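Local coordinates for tannase (Fusobacterium nucleatum subsp. nucleatum ATCC 25586, PDB 6YQ4), which probably hydrolyses the ester bonds of gallotannins, as a tannase of the alpha/beta-hydrolase clan, and binds a magnesium ion, at residues A[53-56]-A[57-61]; A[101-104]-A[105-109]. One frame throughout, in Å; residues are numbered along the deposited sequence.

Contact 1: A[53-56]-A[57-61]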
loop_
_atom_site.group_PDB
_atom_site.type_symbol
_atom_site.label_atom_id
_atom_site.label_comp_id
_atom_site.label_asym_id
_atom_site.label_seq_id
_atom_site.Cartn_x
_atom_site.Cartn_y
_atom_site.Cartn_z
ATOM N N ILE A 53 -2.795 -9.834 -22.622
ATOM C CA ILE A 53 -3.091 -11.263 -22.601
ATOM C C ILE A 53 -2.038 -12.019 -23.408
ATOM O O ILE A 53 -1.747 -11.634 -24.555
ATOM C CB ILE A 53 -4.498 -11.532 -23.146
ATOM C CG1 ILE A 53 -5.506 -10.612 -22.462
ATOM C CG2 ILE A 53 -4.863 -13.025 -23.011
ATOM C CD1 ILE A 53 -6.944 -10.976 -22.780
ATOM N N PRO A 54 -1.445 -13.086 -22.865
ATOM C CA PRO A 54 -0.470 -13.859 -23.648
ATOM C C PRO A 54 -1.051 -14.369 -24.964
ATOM O O PRO A 54 -2.229 -14.727 -25.061
ATOM C CB PRO A 54 -0.094 -15.007 -22.710
ATOM C CG PRO A 54 -0.322 -14.446 -21.334
ATOM C CD PRO A 54 -1.544 -13.568 -21.475
ATOM N N GLU A 55 -0.195 -14.379 -25.993
ATOM C CA GLU A 55 -0.618 -14.782 -27.327
ATOM C C GLU A 55 -1.021 -16.250 -27.373
ATOM O O GLU A 55 -1.866 -16.635 -28.190
ATOM C CB GLU A 55 0.508 -14.474 -28.329
ATOM C CG GLU A 55 0.255 -14.859 -29.798
ATOM C CD GLU A 55 -0.907 -14.124 -30.456
ATOM O OE1 GLU A 55 -1.456 -13.185 -29.850
ATOM O OE2 GLU A 55 -1.277 -14.487 -31.593
ATOM N N GLU A 56 -0.435 -17.078 -26.503
ATOM C CA GLU A 56 -0.813 -18.488 -26.417
ATOM C C GLU A 56 -2.312 -18.672 -26.224
ATOM O O GLU A 56 -2.884 -19.652 -26.713
ATOM C CB GLU A 56 -0.067 -19.162 -25.257
ATOM C CG GLU A 56 1.398 -19.476 -25.531
ATOM C CD GLU A 56 2.322 -18.266 -25.393
ATOM O OE1 GLU A 56 3.548 -18.461 -25.531
ATOM O OE2 GLU A 56 1.835 -17.137 -25.145
ATOM N N TYR A 57 -2.961 -17.753 -25.510
ATOM C CA TYR A 57 -4.358 -17.888 -25.115
ATOM C C TYR A 57 -5.333 -17.589 -26.249
ATOM O O TYR A 57 -6.554 -17.650 -26.034
ATOM C CB TYR A 57 -4.627 -16.984 -23.916
ATOM C CG TYR A 57 -3.855 -17.412 -22.678
ATOM C CD1 TYR A 57 -3.217 -18.650 -22.623
ATOM C CD2 TYR A 57 -3.768 -16.586 -21.569
ATOM C CE1 TYR A 57 -2.509 -19.039 -21.505
ATOM C CE2 TYR A 57 -3.072 -16.973 -20.441
ATOM C CZ TYR A 57 -2.443 -18.197 -20.416
ATOM O OH TYR A 57 -1.748 -18.570 -19.290
ATOM N N PHE A 58 -4.815 -17.275 -27.442
ATOM C CA PHE A 58 -5.601 -17.148 -28.661
ATOM C C PHE A 58 -5.290 -18.249 -29.666
ATOM O O PHE A 58 -5.850 -18.254 -30.764
ATOM C CB PHE A 58 -5.373 -15.766 -29.284
ATOM C CG PHE A 58 -5.702 -14.644 -28.353
ATOM C CD1 PHE A 58 -6.986 -14.122 -28.302
ATOM C CD2 PHE A 58 -4.736 -14.131 -27.494
ATOM C CE1 PHE A 58 -7.297 -13.100 -27.423
ATOM C CE2 PHE A 58 -5.038 -13.105 -26.613
ATOM C CZ PHE A 58 -6.320 -12.585 -26.587
ATOM N N ASN A 59 -4.415 -19.184 -29.311
ATOM C CA ASN A 59 -4.057 -20.302 -30.171
ATOM C C ASN A 59 -4.242 -21.636 -29.455
ATOM O O ASN A 59 -3.638 -22.633 -29.864
ATOM C CB ASN A 59 -2.611 -20.171 -30.662
ATOM C CG ASN A 59 -2.299 -18.797 -31.238
ATOM O OD1 ASN A 59 -2.505 -17.773 -30.587
ATOM N ND2 ASN A 59 -1.772 -18.772 -32.458
ATOM N N ASN A 60 -5.040 -21.669 -28.379
ATOM C CA ASN A 60 -5.377 -22.912 -27.675
ATOM C C ASN A 60 -4.149 -23.581 -27.066
ATOM O O ASN A 60 -4.034 -24.812 -27.038
ATOM C CB ASN A 60 -6.121 -23.879 -28.589
ATOM C CG ASN A 60 -7.601 -23.633 -28.574
ATOM O OD1 ASN A 60 -8.325 -24.210 -27.763
ATOM N ND2 ASN A 60 -8.066 -22.750 -29.455
ATOM N N LEU A 61 -3.243 -22.761 -26.554
ATOM C CA LEU A 61 -1.985 -23.199 -25.980
ATOM C C LEU A 61 -1.976 -22.882 -24.491
ATOM O O LEU A 61 -2.763 -22.068 -23.995
ATOM C CB LEU A 61 -0.808 -22.512 -26.681
ATOM C CG LEU A 61 -0.262 -23.158 -27.958
ATOM C CD1 LEU A 61 0.727 -22.230 -28.667
ATOM C CD2 LEU A 61 0.407 -24.478 -27.605
#
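Pro54, Glu55 and Glu56 offer their carbonyl oxygens in turn to the amides of Tyr57, Phe58 and Asn59, a run of i to i+3 bonds that coils the chain into a short 3-10 turn. Tyr57 N to Pro54 O is 3.1 Å. Glu56 O takes a second bond, from Leu61 N at 3.1 Å. Asn59 N and Leu61 N reach this oxygen from opposite faces of its plane, so one carbonyl gathers the end of the turn. Asn60 lies between them with positive phi (63°).

The side chains fold back on the strand end. The Tyr57 ring has Pro54 CB over one face, offset toward the rim, while Ile53 CG2 sits at its edge. Pro54 CD lies 3.8 Å from Tyr57 CD2. Phe58 CG is anti to the carbonyl carbon (chi1 -57°), which carries the ring back to Ile53. Ile53 CG2 meets Phe58 CE2 at 3.6 Å, and the two side chains cross at about a right angle. Phe58 CD2 also lies 3.5 Å from Pro54 O. Glu55 bends at chi2 (63°), and its OE1 comes within 4.1 Å of Phe58 CD2. That OE1 forms a salt bridge with Arg30, which also makes a cation-pi contact with the Phe58 ring. The Tyr57 hydroxyl probably hydrogen-bonds to the Gly108 carbonyl. Glu56 CB packs on Leu61 CB at 3.7 Å.

Ile53 also touches Pro154, near the magnesium site. The segment thus turns the chain out of strand 48-54 of the mixed central sheet, through a single 3-10 turn, into the loop that leads to strand 73-76.

Contact 2: A[101-104]-A[105-109]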
loop_
_atom_site.group_PDB
_atom_site.type_symbol
_atom_site.label_atom_id
_atom_site.label_comp_id
_atom_site.label_asym_id
_atom_site.label_seq_id
_atom_site.Cartn_x
_atom_site.Cartn_y
_atom_site.Cartn_z
ATOM N N LEU A 101 4.683 -6.620 -14.738
ATOM C CA LEU A 101 3.716 -7.029 -15.752
ATOM C C LEU A 101 4.358 -7.949 -16.779
ATOM O O LEU A 101 3.734 -8.921 -17.229
ATOM C CB LEU A 101 3.126 -5.802 -16.449
ATOM C CG LEU A 101 2.156 -4.909 -15.679
ATOM C CD1 LEU A 101 2.855 -4.102 -14.570
ATOM C CD2 LEU A 101 1.419 -3.994 -16.656
ATOM N N THR A 102 5.594 -7.631 -17.191
ATOM C CA THR A 102 6.346 -8.540 -18.057
ATOM C C THR A 102 6.580 -9.879 -17.364
ATOM O O THR A 102 6.475 -10.941 -17.986
ATOM C CB THR A 102 7.690 -7.923 -18.430
ATOM O OG1 THR A 102 7.497 -6.689 -19.142
ATOM C CG2 THR A 102 8.508 -8.893 -19.264
ATOM N N TYR A 103 6.925 -9.839 -16.077
ATOM C CA TYR A 103 7.070 -11.062 -15.302
ATOM C C TYR A 103 5.766 -11.852 -15.300
ATOM O O TYR A 103 5.760 -13.064 -15.554
ATOM C CB TYR A 103 7.515 -10.725 -13.873
ATOM C CG TYR A 103 8.335 -11.837 -13.255
ATOM C CD1 TYR A 103 7.716 -13.003 -12.794
ATOM C CD2 TYR A 103 9.725 -11.742 -13.162
ATOM C CE1 TYR A 103 8.454 -14.052 -12.262
ATOM C CE2 TYR A 103 10.471 -12.784 -12.622
ATOM C CZ TYR A 103 9.824 -13.942 -12.174
ATOM O OH TYR A 103 10.546 -14.987 -11.636
ATOM N N ALA A 104 4.647 -11.166 -15.045
ATOM C CA ALA A 104 3.351 -11.828 -15.010
ATOM C C ALA A 104 3.046 -12.517 -16.342
ATOM O O ALA A 104 2.642 -13.688 -16.372
ATOM C CB ALA A 104 2.261 -10.821 -14.640
ATOM N N LEU A 105 3.264 -11.814 -17.457
ATOM C CA LEU A 105 2.974 -12.391 -18.766
ATOM C C LEU A 105 3.830 -13.619 -19.041
ATOM O O LEU A 105 3.350 -14.594 -19.630
ATOM C CB LEU A 105 3.176 -11.353 -19.866
ATOM C CG LEU A 105 2.049 -10.333 -20.054
ATOM C CD1 LEU A 105 2.526 -9.250 -21.005
ATOM C CD2 LEU A 105 0.764 -10.996 -20.562
ATOM N N SER A 106 5.097 -13.594 -18.629
ATOM C CA SER A 106 5.965 -14.738 -18.897
ATOM C C SER A 106 5.511 -15.969 -18.126
ATOM O O SER A 106 5.689 -17.098 -18.596
ATOM C CB SER A 106 7.414 -14.413 -18.532
ATOM O OG SER A 106 7.568 -14.376 -17.120
ATOM N N LYS A 107 4.932 -15.766 -16.945
ATOM C CA LYS A 107 4.392 -16.841 -16.124
ATOM C C LYS A 107 2.977 -17.244 -16.526
ATOM O O LYS A 107 2.387 -18.108 -15.870
ATOM C CB LYS A 107 4.417 -16.425 -14.645
ATOM C CG LYS A 107 5.806 -16.480 -14.018
ATOM C CD LYS A 107 6.335 -17.920 -14.080
ATOM C CE LYS A 107 7.851 -17.972 -14.064
ATOM N NZ LYS A 107 8.364 -17.086 -12.997
ATOM N N GLY A 108 2.405 -16.633 -17.557
ATOM C CA GLY A 108 1.095 -17.042 -18.027
ATOM C C GLY A 108 -0.096 -16.342 -17.404
ATOM O O GLY A 108 -1.224 -16.810 -17.594
ATOM N N TYR A 109 0.112 -15.250 -16.665
ATOM C CA TYR A 109 -0.997 -14.464 -16.128
ATOM C C TYR A 109 -1.578 -13.533 -17.184
ATOM O O TYR A 109 -0.863 -13.010 -18.042
ATOM C CB TYR A 109 -0.550 -13.619 -14.929
ATOM C CG TYR A 109 -0.126 -14.442 -13.756
ATOM C CD1 TYR A 109 1.127 -15.036 -13.718
ATOM C CD2 TYR A 109 -0.982 -14.658 -12.699
ATOM C CE1 TYR A 109 1.512 -15.826 -12.651
ATOM C CE2 TYR A 109 -0.601 -15.451 -11.622
ATOM C CZ TYR A 109 0.642 -16.027 -11.606
ATOM O OH TYR A 109 1.013 -16.804 -10.538
#
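A Schellman motif ends helix 100-106, and its outer bond runs from Tyr109 N to Ala104 O (3.0 Å). The inner bond joins Gly108 N to Leu105 O at 3.1 Å. Gly108 has positive phi (90°), a backbone setting that suits glycine and reverses the chain out of the helix. Lys107 N bonds to Tyr103 O at 3.1 Å and makes a weak second bond to Ala104 O. Before that the helix is regular, with Leu105 N bonded to Leu101 O and Ser106 N to Thr102 O.

This turn belongs to a beta-alpha-beta unit, in which helix 100-106 crosses from strand 73-76 to the parallel strand 110-114. Ala104 and Leu105 both rest on Val111 of the second strand.

Ser106 OG donates to Tyr103 O at 2.7 Å. Its chi1 of 73° places OG between the backbone N and the carbonyl carbon, turned back over the last helical turn. Tyr103 O therefore takes two donors. Tyr103 and Lys107 run side by side in the same direction, and Lys107 NZ lies 3.1 Å from Tyr103 CE1, oblique to the ring. Ala104 CB packs on Tyr109 CB at 4.0 Å. Ala104 O meets the Tyr109 ring at its edge, in plane, 3.3 Å from CD1. The Tyr109 hydroxyl hydrogen-bonds to Asp490 of helix 482-493, and Phe486 of that helix meets the Tyr103 and Tyr109 rings.

Contact 1 precedes contact 2 along the chain, and the two touch directly in the fold, with centres 13 Å apart. Tyr57 OH of contact 1 reaches Gly108 O of contact 2 at 2.5 Å, a probable hydrogen bond that ties the 3-10 turn to the helix end. Apolar packing adds to it, with Pro54 CD 3.6 Å from Leu105 CD2. The strands at their sides, 48-54 and 110-114, are antiparallel neighbours in the central sheet, consistent with this closeness. The bound magnesium, held by Asp150, Met153 and Gly155, lies nearer contact 1. The side chain of Ile53 is about 8 Å from the bound magnesium ion, and that of Tyr109 about 12 Å.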